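Local coordinates for putative lipoprotein (Bacteroides ovatus, PDB 3OQQ) that is of unknown function but is probably an extracellular lipoprotein, built largely of antiparallel beta strands, and holds calcium ions in the crystal, at residues 62-65 with 71-74; 133-138 with 358-363; 160-163 with 169-172; 212-217 with 240-245. All blocks are in the same frame, centred on the assembly; numbering follows the deposited sequence.

Interaction 1 (62-65 with 71-74); sequences MKYN and EATK
With chi1 at 69°, CG of Tyr-64 lies between its own backbone N and carbonyl carbon, and this turn sends the phenol across to Ala-72 on the next strand. CB of Ala-72 sits over one face of the ring, displaced toward the rim, in a CH-pi contact 3.8 Å from the ring centroid. A residue as small as alanine suits this place, because a flat ring can lie over it; Asp-108 then takes the phenol hydroxyl in a hydrogen bond.

The backbones form the two arms of an antiparallel beta hairpin. Tyr-64 and Ala-72 are a hydrogen-bonded pair, with Ala-72 N to Tyr-64 O at 2.7 Å and Tyr-64 N to Ala-72 O at 2.8 Å. Met-62, present as selenomethionine, pairs in the same way with Lys-74, and its buried side chain rests on Val-23 and Pro-106. Between these pairs, Lys-63 and Thr-73 face each other without backbone bonds, their CA atoms 4.4 Å apart. Their side chains share the other face of the sheet with Glu-71. Lys-63 bends at chi2 and chi4, bringing NZ to Thr-73 OG1 in a 3.2 Å hydrogen bond. OE2 of Glu-71 stays 4.8 Å from Lys-63 NZ, too far for a salt bridge.

The hairpin is therefore two-sided: mainly apolar contacts on the Tyr-64 face, though Lys-74 leads away, and on the Lys-63 face a polar group whose opposite charges probably attract mildly.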
loop_
_atom_site.group_PDB
_atom_site.type_symbol
_atom_site.label_atom_id
_atom_site.label_comp_id
_atom_site.label_asym_id
_atom_site.label_seq_id
_atom_site.Cartn_x
_atom_site.Cartn_y
_atom_site.Cartn_z
HETATM N N MSE A 62 13.130 1.045 18.483
HETATM C CA MSE A 62 12.020 1.338 19.378
HETATM C C MSE A 62 12.235 2.717 19.987
HETATM O O MSE A 62 13.231 2.928 20.690
HETATM C CB MSE A 62 11.928 0.253 20.470
HETATM C CG MSE A 62 10.742 0.427 21.419
HETATM SE SE MSE A 62 10.798 -0.813 22.919
HETATM C CE MSE A 62 12.104 0.061 23.932
ATOM N N LYS A 63 11.330 3.660 19.678
ATOM C CA LYS A 63 11.382 4.991 20.280
ATOM C C LYS A 63 10.491 4.959 21.514
ATOM O O LYS A 63 9.371 4.418 21.463
ATOM C CB LYS A 63 10.985 6.107 19.304
ATOM C CG LYS A 63 12.002 6.246 18.163
ATOM C CD LYS A 63 12.397 7.675 17.816
ATOM C CE LYS A 63 13.339 7.651 16.630
ATOM N NZ LYS A 63 14.603 8.395 16.861
ATOM N N TYR A 64 11.006 5.482 22.636
ATOM C CA TYR A 64 10.237 5.466 23.867
ATOM C C TYR A 64 10.443 6.743 24.694
ATOM O O TYR A 64 11.481 7.401 24.591
ATOM C CB TYR A 64 10.605 4.218 24.703
ATOM C CG TYR A 64 12.005 4.227 25.303
ATOM C CD1 TYR A 64 13.085 3.687 24.609
ATOM C CD2 TYR A 64 12.226 4.681 26.604
ATOM C CE1 TYR A 64 14.358 3.639 25.177
ATOM C CE2 TYR A 64 13.494 4.636 27.181
ATOM C CZ TYR A 64 14.554 4.108 26.466
ATOM O OH TYR A 64 15.802 4.059 27.026
ATOM N N ASN A 65 9.455 7.046 25.549
ATOM C CA ASN A 65 9.460 8.171 26.470
ATOM C C ASN A 65 10.218 7.792 27.703
ATOM O O ASN A 65 9.966 6.731 28.287
ATOM C CB ASN A 65 8.019 8.577 26.833
ATOM C CG ASN A 65 7.226 8.998 25.632
ATOM O OD1 ASN A 65 7.693 9.779 24.819
ATOM N ND2 ASN A 65 6.033 8.461 25.458
ATOM N N GLU A 71 12.832 11.681 24.625
ATOM C CA GLU A 71 12.561 10.485 23.860
ATOM C C GLU A 71 13.868 9.789 23.553
ATOM O O GLU A 71 14.875 10.430 23.229
ATOM C CB GLU A 71 11.719 10.730 22.609
ATOM C CG GLU A 71 12.224 11.768 21.631
ATOM C CD GLU A 71 11.309 11.845 20.425
ATOM O OE1 GLU A 71 10.165 12.334 20.580
ATOM O OE2 GLU A 71 11.702 11.335 19.350
ATOM N N ALA A 72 13.863 8.474 23.738
ATOM C CA ALA A 72 15.050 7.672 23.527
ATOM C C ALA A 72 14.775 6.608 22.519
ATOM O O ALA A 72 13.612 6.306 22.245
ATOM C CB ALA A 72 15.502 7.054 24.845
ATOM N N THR A 73 15.839 6.026 21.971
ATOM C CA THR A 73 15.750 4.954 21.003
ATOM C C THR A 73 16.532 3.756 21.481
ATOM O O THR A 73 17.639 3.910 21.983
ATOM C CB THR A 73 16.270 5.438 19.641
ATOM O OG1 THR A 73 15.624 6.666 19.332
ATOM C CG2 THR A 73 16.015 4.430 18.512
ATOM N N LYS A 74 15.969 2.557 21.298
ATOM C CA LYS A 74 16.676 1.313 21.565
ATOM C C LYS A 74 16.609 0.434 20.317
ATOM O O LYS A 74 15.541 0.254 19.732
ATOM C CB LYS A 74 16.171 0.556 22.801
ATOM C CG LYS A 74 17.185 -0.519 23.208
ATOM C CD LYS A 74 16.724 -1.465 24.283
ATOM C CE LYS A 74 17.775 -2.536 24.489
ATOM N NZ LYS A 74 17.420 -3.446 25.602
#

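Interaction 2 (133-138 with 358-363); sequences DGWPIQ and AEYEAL
Trp-135 is the first residue of 133-138 to reach helix 358-363. Its CG stands anti to the backbone N (chi1 177°), which carries the indole out to Tyr-360, where CZ2 of Trp-135 meets CE1 of Tyr-360 at 3.5 Å. The planes of the two aromatic groups differ by only 5°, yet the rings are slid so far apart, with centroids 5.5 Å from each other, that they barely overlap. A water bridges their polar atoms: it accepts from NE1 of Trp-135 at 2.9 Å, in the plane of the indole, and lies 3.0 Å from OH of Tyr-360. That hydroxyl is also hydrogen-bonded to the backbone N of Tyr-376, while Trp-384 meets the indole edge-to-face. Tryptophan suits the site because it offers both a broad apolar surface and an N-H. With an alanine here, Tyr-360 and Leu-363 would probably face a gap, and the bridging water would lose its indole donor.

Next comes Pro-136, whose CB lies over one indole face, toward the rim. Its CG touches CD2 of Leu-363 at 3.7 Å, and the same methyl reaches CH2 of Trp-135 at 3.7 Å, so one leucine branch fills the angle between proline and indole. Beyond it, Ile-137 N returns to Gly-134 O in a 2.8 Å hydrogen bond, closing the turn. With a cis peptide before Pro-136 in its third position, this is a type VI beta turn, its aromatic residue preceding and packing on the cis proline.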
loop_
_atom_site.group_PDB
_atom_site.type_symbol
_atom_site.label_atom_id
_atom_site.label_comp_id
_atom_site.label_asym_id
_atom_site.label_seq_id
_atom_site.Cartn_x
_atom_site.Cartn_y
_atom_site.Cartn_z
ATOM N N ASP A 133 0.867 -0.932 -18.237
ATOM C CA ASP A 133 -0.519 -1.025 -18.691
ATOM C C ASP A 133 -0.746 -1.915 -19.910
ATOM O O ASP A 133 -1.862 -1.959 -20.419
ATOM C CB ASP A 133 -1.040 0.393 -19.020
ATOM C CG ASP A 133 -0.250 1.175 -20.068
ATOM O OD1 ASP A 133 0.473 0.540 -20.881
ATOM O OD2 ASP A 133 -0.298 2.420 -20.034
ATOM N N GLY A 134 0.297 -2.554 -20.409
ATOM C CA GLY A 134 0.238 -3.291 -21.665
ATOM C C GLY A 134 -0.157 -4.746 -21.642
ATOM O O GLY A 134 -0.346 -5.314 -22.724
ATOM N N TRP A 135 -0.271 -5.375 -20.443
ATOM C CA TRP A 135 -0.659 -6.787 -20.304
ATOM C C TRP A 135 -1.801 -7.136 -21.287
ATOM O O TRP A 135 -2.760 -6.373 -21.355
ATOM C CB TRP A 135 -1.081 -7.103 -18.835
ATOM C CG TRP A 135 -1.568 -8.505 -18.637
ATOM C CD1 TRP A 135 -0.794 -9.630 -18.520
ATOM C CD2 TRP A 135 -2.928 -8.961 -18.742
ATOM N NE1 TRP A 135 -1.598 -10.752 -18.469
ATOM C CE2 TRP A 135 -2.910 -10.367 -18.605
ATOM C CE3 TRP A 135 -4.171 -8.308 -18.848
ATOM C CZ2 TRP A 135 -4.087 -11.135 -18.626
ATOM C CZ3 TRP A 135 -5.334 -9.069 -18.880
ATOM C CH2 TRP A 135 -5.287 -10.463 -18.767
ATOM N N PRO A 136 -1.736 -8.229 -22.095
ATOM C CA PRO A 136 -0.741 -9.311 -22.098
ATOM C C PRO A 136 0.498 -9.056 -22.971
ATOM O O PRO A 136 1.250 -9.993 -23.189
ATOM C CB PRO A 136 -1.563 -10.501 -22.615
ATOM C CG PRO A 136 -2.502 -9.884 -23.580
ATOM C CD PRO A 136 -2.873 -8.558 -22.983
ATOM N N ILE A 137 0.744 -7.804 -23.416
ATOM C CA ILE A 137 1.908 -7.452 -24.231
ATOM C C ILE A 137 3.015 -6.866 -23.342
ATOM O O ILE A 137 2.729 -6.066 -22.439
ATOM C CB ILE A 137 1.528 -6.482 -25.387
ATOM C CG1 ILE A 137 0.465 -7.123 -26.311
ATOM C CG2 ILE A 137 2.794 -6.042 -26.204
ATOM C CD1 ILE A 137 -0.221 -6.154 -27.220
ATOM N N GLN A 138 4.266 -7.256 -23.616
ATOM C CA GLN A 138 5.458 -6.804 -22.891
ATOM C C GLN A 138 6.716 -7.029 -23.703
ATOM O O GLN A 138 6.783 -7.991 -24.468
ATOM C CB GLN A 138 5.598 -7.563 -21.570
ATOM C CG GLN A 138 6.161 -6.712 -20.427
ATOM C CD GLN A 138 6.072 -7.410 -19.082
ATOM O OE1 GLN A 138 6.045 -8.636 -18.987
ATOM N NE2 GLN A 138 6.123 -6.649 -18.009
ATOM N N ALA A 358 -13.478 -14.639 -15.293
ATOM C CA ALA A 358 -13.892 -15.307 -16.537
ATOM C C ALA A 358 -13.174 -14.689 -17.745
ATOM O O ALA A 358 -12.662 -15.435 -18.592
ATOM C CB ALA A 358 -15.421 -15.252 -16.720
ATOM N N GLU A 359 -13.118 -13.335 -17.806
ATOM C CA GLU A 359 -12.443 -12.610 -18.887
ATOM C C GLU A 359 -10.957 -12.932 -18.907
ATOM O O GLU A 359 -10.412 -13.141 -19.986
ATOM C CB GLU A 359 -12.626 -11.098 -18.730
ATOM C CG GLU A 359 -13.887 -10.543 -19.370
ATOM C CD GLU A 359 -14.183 -9.123 -18.924
ATOM O OE1 GLU A 359 -13.537 -8.189 -19.451
ATOM O OE2 GLU A 359 -15.021 -8.946 -18.008
ATOM N N TYR A 360 -10.306 -12.974 -17.713
ATOM C CA TYR A 360 -8.880 -13.259 -17.572
ATOM C C TYR A 360 -8.561 -14.593 -18.191
ATOM O O TYR A 360 -7.622 -14.683 -18.979
ATOM C CB TYR A 360 -8.427 -13.223 -16.094
ATOM C CG TYR A 360 -6.986 -13.647 -15.879
ATOM C CD1 TYR A 360 -5.945 -12.723 -15.950
ATOM C CD2 TYR A 360 -6.661 -14.976 -15.619
ATOM C CE1 TYR A 360 -4.622 -13.103 -15.731
ATOM C CE2 TYR A 360 -5.338 -15.374 -15.431
ATOM C CZ TYR A 360 -4.320 -14.431 -15.487
ATOM O OH TYR A 360 -3.014 -14.803 -15.307
ATOM N N GLU A 361 -9.343 -15.625 -17.831
ATOM C CA GLU A 361 -9.183 -16.996 -18.318
ATOM C C GLU A 361 -9.379 -17.085 -19.831
ATOM O O GLU A 361 -8.601 -17.759 -20.486
ATOM C CB GLU A 361 -10.145 -17.941 -17.581
ATOM C CG GLU A 361 -9.635 -18.220 -16.174
ATOM C CD GLU A 361 -10.485 -19.056 -15.238
ATOM O OE1 GLU A 361 -11.585 -19.493 -15.639
ATOM O OE2 GLU A 361 -10.050 -19.252 -14.081
ATOM N N ALA A 362 -10.381 -16.377 -20.383
ATOM C CA ALA A 362 -10.654 -16.380 -21.824
ATOM C C ALA A 362 -9.519 -15.715 -22.618
ATOM O O ALA A 362 -9.174 -16.185 -23.690
ATOM C CB ALA A 362 -11.975 -15.676 -22.110
ATOM N N LEU A 363 -8.936 -14.647 -22.062
ATOM C CA LEU A 363 -7.854 -13.850 -22.630
ATOM C C LEU A 363 -6.530 -14.603 -22.653
ATOM O O LEU A 363 -5.831 -14.579 -23.676
ATOM C CB LEU A 363 -7.695 -12.570 -21.793
ATOM C CG LEU A 363 -7.265 -11.317 -22.519
ATOM C CD1 LEU A 363 -7.995 -10.115 -21.966
ATOM C CD2 LEU A 363 -5.787 -11.082 -22.368
HETATM O O HOH W 1 -1.570 -13.469 -17.563
#

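Interaction 3 (160-163 with 169-172); sequences ECHS and TVGG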
loop_
_atom_site.group_PDB
_atom_site.type_symbol
_atom_site.label_atom_id
_atom_site.label_comp_id
_atom_site.label_asym_id
_atom_site.label_seq_id
_atom_site.Cartn_x
_atom_site.Cartn_y
_atom_site.Cartn_z
ATOM N N GLU A 160 -6.064 -1.718 16.554
ATOM C CA GLU A 160 -6.792 -2.638 17.405
ATOM C C GLU A 160 -7.508 -1.809 18.469
ATOM O O GLU A 160 -6.896 -1.440 19.475
ATOM C CB GLU A 160 -5.852 -3.698 17.986
ATOM C CG GLU A 160 -5.285 -4.600 16.902
ATOM C CD GLU A 160 -4.343 -5.691 17.361
ATOM O OE1 GLU A 160 -4.239 -5.928 18.581
ATOM O OE2 GLU A 160 -3.749 -6.357 16.490
ATOM N N CYS A 161 -8.774 -1.423 18.193
ATOM C CA CYS A 161 -9.602 -0.617 19.109
ATOM C C CYS A 161 -10.108 -1.518 20.248
ATOM O O CYS A 161 -11.294 -1.877 20.320
ATOM C CB CYS A 161 -10.748 0.079 18.381
ATOM S SG CYS A 161 -10.228 1.202 17.061
ATOM N N HIS A 162 -9.161 -1.928 21.098
ATOM C CA HIS A 162 -9.363 -2.814 22.232
ATOM C C HIS A 162 -9.212 -2.008 23.513
ATOM O O HIS A 162 -8.399 -1.080 23.555
ATOM C CB HIS A 162 -8.333 -3.968 22.191
ATOM C CG HIS A 162 -8.341 -4.795 20.931
ATOM N ND1 HIS A 162 -7.383 -5.775 20.713
ATOM C CD2 HIS A 162 -9.201 -4.788 19.879
ATOM C CE1 HIS A 162 -7.672 -6.309 19.537
ATOM N NE2 HIS A 162 -8.750 -5.741 18.991
ATOM N N SER A 163 -9.969 -2.358 24.565
ATOM C CA SER A 163 -9.881 -1.639 25.844
ATOM C C SER A 163 -8.494 -1.806 26.527
ATOM O O SER A 163 -8.078 -0.938 27.300
ATOM C CB SER A 163 -10.982 -2.107 26.788
ATOM O OG SER A 163 -11.097 -1.229 27.896
ATOM N N THR A 169 -8.239 -13.634 24.472
ATOM C CA THR A 169 -9.447 -13.472 23.661
ATOM C C THR A 169 -9.832 -11.987 23.750
ATOM O O THR A 169 -9.633 -11.373 24.800
ATOM C CB THR A 169 -10.546 -14.418 24.155
ATOM N N VAL A 170 -10.336 -11.375 22.674
ATOM C CA VAL A 170 -10.600 -9.949 22.821
ATOM C C VAL A 170 -11.977 -9.512 22.277
ATOM O O VAL A 170 -12.526 -10.131 21.361
ATOM C CB VAL A 170 -9.438 -9.132 22.200
ATOM C CG1 VAL A 170 -9.437 -9.193 20.668
ATOM C CG2 VAL A 170 -9.406 -7.697 22.725
ATOM N N GLY A 171 -12.514 -8.462 22.897
ATOM C CA GLY A 171 -13.746 -7.799 22.494
ATOM C C GLY A 171 -13.385 -6.641 21.580
ATOM O O GLY A 171 -12.506 -6.782 20.723
ATOM N N GLY A 172 -14.024 -5.488 21.798
ATOM C CA GLY A 172 -13.791 -4.271 21.028
ATOM C C GLY A 172 -13.920 -4.478 19.530
ATOM O O GLY A 172 -14.797 -5.225 19.071
#
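The imidazole of His-162 and the isopropyl group of Val-170 meet across the connection between antiparallel strands 150-161 and 173-184, just past an inverse gamma turn centred on Cys-161. The turn's own bond, His-162 N to Glu-160 O, is weak, but the bend leaves the imidazole sandwiched: CB of Glu-160 lies over the centre of one face, and CG2 of Val-170 over the opposite face, offset toward the rim.

The side chains cross at about a right angle, and Val-170, its CG1 between backbone N and carbonyl carbon (chi1 72°), turns both methyls to the ring. CG2 of Val-170 makes a CH-pi contact 3.7 Å from the His-162 ring centroid and comes 3.4 Å from ND1, while CG1 of Val-170 reaches CE1 of His-162 at 3.6 Å. A beta-branched residue suits this place because its two methyls span the flat ring. The hydrogen bond of His-162 NE2 to OE2 of Glu-174 should fix the ring's rotation. Arg-316, on helix 314-328, binds the carbonyl oxygens of both Val-170 and Gly-171, and Leu-320 of that helix touches His-162 and Val-170.

At Gly-172 the phi of 53° favours glycine, and a CB there would fall 2.4 Å from O of Cys-161, a clash. Lacking one, CA of Gly-172 comes close enough for a C-H...O contact, 3.5 Å from O of Cys-161.

Interaction 4 (212-217 with 240-245); sequences LILKGG and KNWNWS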
loop_
_atom_site.group_PDB
_atom_site.type_symbol
_atom_site.label_atom_id
_atom_site.label_comp_id
_atom_site.label_asym_id
_atom_site.label_seq_id
_atom_site.Cartn_x
_atom_site.Cartn_y
_atom_site.Cartn_z
ATOM N N LEU A 212 -12.754 11.226 -1.185
ATOM C CA LEU A 212 -11.941 11.695 -2.308
ATOM C C LEU A 212 -11.364 12.989 -1.840
ATOM O O LEU A 212 -12.111 13.831 -1.326
ATOM C CB LEU A 212 -12.771 11.863 -3.571
ATOM C CG LEU A 212 -13.114 10.557 -4.285
ATOM C CD1 LEU A 212 -14.169 10.798 -5.368
ATOM C CD2 LEU A 212 -11.844 9.891 -4.834
ATOM N N ILE A 213 -10.046 13.121 -1.902
ATOM C CA ILE A 213 -9.313 14.251 -1.313
ATOM C C ILE A 213 -8.168 14.683 -2.219
ATOM O O ILE A 213 -7.588 13.842 -2.905
ATOM C CB ILE A 213 -8.722 13.790 0.100
ATOM C CG1 ILE A 213 -9.774 13.372 1.130
ATOM C CG2 ILE A 213 -7.759 14.818 0.744
ATOM C CD1 ILE A 213 -9.157 12.516 2.254
ATOM N N LEU A 214 -7.807 15.979 -2.172
ATOM C CA LEU A 214 -6.602 16.540 -2.803
ATOM C C LEU A 214 -5.588 16.711 -1.682
ATOM O O LEU A 214 -5.831 17.468 -0.731
ATOM C CB LEU A 214 -6.868 17.845 -3.575
ATOM C CG LEU A 214 -7.723 17.706 -4.848
ATOM C CD1 LEU A 214 -7.775 19.051 -5.599
ATOM C CD2 LEU A 214 -7.175 16.583 -5.792
ATOM N N LYS A 215 -4.515 15.904 -1.727
ATOM C CA LYS A 215 -3.492 15.850 -0.687
ATOM C C LYS A 215 -2.332 16.838 -0.961
ATOM O O LYS A 215 -1.455 16.563 -1.772
ATOM C CB LYS A 215 -2.981 14.405 -0.540
ATOM C CG LYS A 215 -1.855 14.213 0.482
ATOM C CD LYS A 215 -0.889 13.119 -0.016
ATOM C CE LYS A 215 0.349 12.983 0.835
ATOM N NZ LYS A 215 1.261 11.931 0.303
ATOM N N GLY A 216 -2.349 17.968 -0.267
ATOM C CA GLY A 216 -1.317 18.991 -0.368
ATOM C C GLY A 216 0.002 18.520 0.219
ATOM O O GLY A 216 0.029 17.788 1.218
ATOM N N GLY A 217 1.090 18.934 -0.421
ATOM C CA GLY A 217 2.453 18.570 -0.048
ATOM C C GLY A 217 2.894 18.917 1.362
ATOM O O GLY A 217 3.814 18.268 1.886
ATOM N N LYS A 240 -17.418 14.685 -10.034
ATOM C CA LYS A 240 -17.186 14.685 -11.476
ATOM C C LYS A 240 -17.026 16.108 -12.045
ATOM O O LYS A 240 -17.142 16.306 -13.260
ATOM C CB LYS A 240 -18.321 13.930 -12.173
ATOM C CG LYS A 240 -18.317 12.435 -11.813
ATOM C CD LYS A 240 -19.515 11.722 -12.415
ATOM C CE LYS A 240 -19.097 10.658 -13.392
ATOM N NZ LYS A 240 -20.188 9.660 -13.597
ATOM N N ASN A 241 -16.676 17.077 -11.190
ATOM C CA ASN A 241 -16.553 18.445 -11.661
ATOM C C ASN A 241 -15.502 19.221 -10.871
ATOM O O ASN A 241 -15.707 20.394 -10.548
ATOM C CB ASN A 241 -17.935 19.122 -11.565
ATOM C CG ASN A 241 -18.072 20.402 -12.344
ATOM O OD1 ASN A 241 -17.640 20.493 -13.486
ATOM N ND2 ASN A 241 -18.719 21.411 -11.751
ATOM N N TRP A 242 -14.349 18.592 -10.587
ATOM C CA TRP A 242 -13.322 19.248 -9.792
ATOM C C TRP A 242 -12.125 19.675 -10.627
ATOM O O TRP A 242 -11.883 19.173 -11.730
ATOM C CB TRP A 242 -12.870 18.357 -8.621
ATOM C CG TRP A 242 -12.125 17.106 -9.026
ATOM C CD1 TRP A 242 -12.670 15.880 -9.293
ATOM C CD2 TRP A 242 -10.697 16.957 -9.186
ATOM N NE1 TRP A 242 -11.671 14.985 -9.639
ATOM C CE2 TRP A 242 -10.454 15.613 -9.555
ATOM C CE3 TRP A 242 -9.597 17.827 -9.031
ATOM C CZ2 TRP A 242 -9.160 15.125 -9.801
ATOM C CZ3 TRP A 242 -8.321 17.349 -9.282
ATOM C CH2 TRP A 242 -8.111 16.017 -9.686
ATOM N N ASN A 243 -11.364 20.611 -10.066
ATOM C CA ASN A 243 -10.136 21.119 -10.643
ATOM C C ASN A 243 -9.197 21.456 -9.530
ATOM O O ASN A 243 -9.636 21.722 -8.407
ATOM C CB ASN A 243 -10.386 22.348 -11.531
ATOM C CG ASN A 243 -10.970 22.046 -12.884
ATOM O OD1 ASN A 243 -12.167 22.176 -13.095
ATOM N ND2 ASN A 243 -10.151 21.585 -13.819
ATOM N N TRP A 244 -7.886 21.383 -9.812
ATOM C CA TRP A 244 -6.877 21.839 -8.866
ATOM C C TRP A 244 -7.006 23.354 -8.812
ATOM O O TRP A 244 -7.492 23.947 -9.783
ATOM C CB TRP A 244 -5.465 21.443 -9.346
ATOM C CG TRP A 244 -5.044 20.039 -9.000
ATOM C CD1 TRP A 244 -4.651 19.575 -7.778
ATOM C CD2 TRP A 244 -4.935 18.930 -9.908
ATOM N NE1 TRP A 244 -4.316 18.241 -7.860
ATOM C CE2 TRP A 244 -4.450 17.828 -9.165
ATOM C CE3 TRP A 244 -5.151 18.775 -11.293
ATOM C CZ2 TRP A 244 -4.242 16.568 -9.745
ATOM C CZ3 TRP A 244 -4.922 17.526 -11.871
ATOM C CH2 TRP A 244 -4.467 16.446 -11.105
ATOM N N SER A 245 -6.600 23.989 -7.708
ATOM C CA SER A 245 -6.537 25.447 -7.654
ATOM C C SER A 245 -5.517 25.872 -8.710
ATOM O O SER A 245 -4.525 25.170 -8.878
ATOM C CB SER A 245 -6.082 25.920 -6.273
ATOM O OG SER A 245 -7.050 25.633 -5.283
#
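ND2 of Asn-243 is gripped twice, by OD2 of Asp-247 and by the backbone O of Glu-251, while the carbonyl O of Asn-243 lies 4.3 Å from CD1 of Leu-214. Just before it, Asn-241 and Trp-242 both face Arg-253 in a classic beta bulge. The contact joins this end of strand 234-242 to strand 205-215, which belongs to a different antiparallel sheet.

Leu-214 carries it with two methyls. Its CG lies anti to the carbonyl carbon (chi1 -68°), and the forked end reaches both tryptophans: CD2 of Leu-214 meets CZ3 of Trp-242 at 3.8 Å, and CD1 of Leu-214 meets CD1 of Trp-244, also at 3.8 Å. A branched aliphatic residue suits the place, since each methyl touches both indoles. Cut back to an alanine, this position would probably leave a gap between strand 205-215 and the two indoles. Leu-224, on the strand beside Leu-214, touches both Leu-214 and Trp-242.

NE1 of Trp-244 is hydrogen-bonded to O of Pro-297, so this buried polar atom is satisfied. The two indoles meet edge-to-face: CZ3 of Trp-242 stands 3.8 Å above the plane of Trp-244, over the centre of its ring.

Interaction 4 is the buried one, a leucine and two tryptophans joining strands of different sheets; interaction 3 lies at the surface, and interactions 1 and 2 are partly buried. Interactions 1 and 3 each concern sequence-neighbouring strands, but only interaction 1 is knit by cross-strand backbone hydrogen bonds; interaction 3 relies on a methyl-on-imidazole contact and a glycine. Interaction 2 joins residues some 220 positions apart, a loop and a helix, through two slid, near-parallel rings, a leucine methyl and a water. None touch: interactions 1 and 2 lie on opposite sides of the chain's centre, about 49 Å between centres, while interactions 2 and 4 approach to about 17 Å at their nearest atoms.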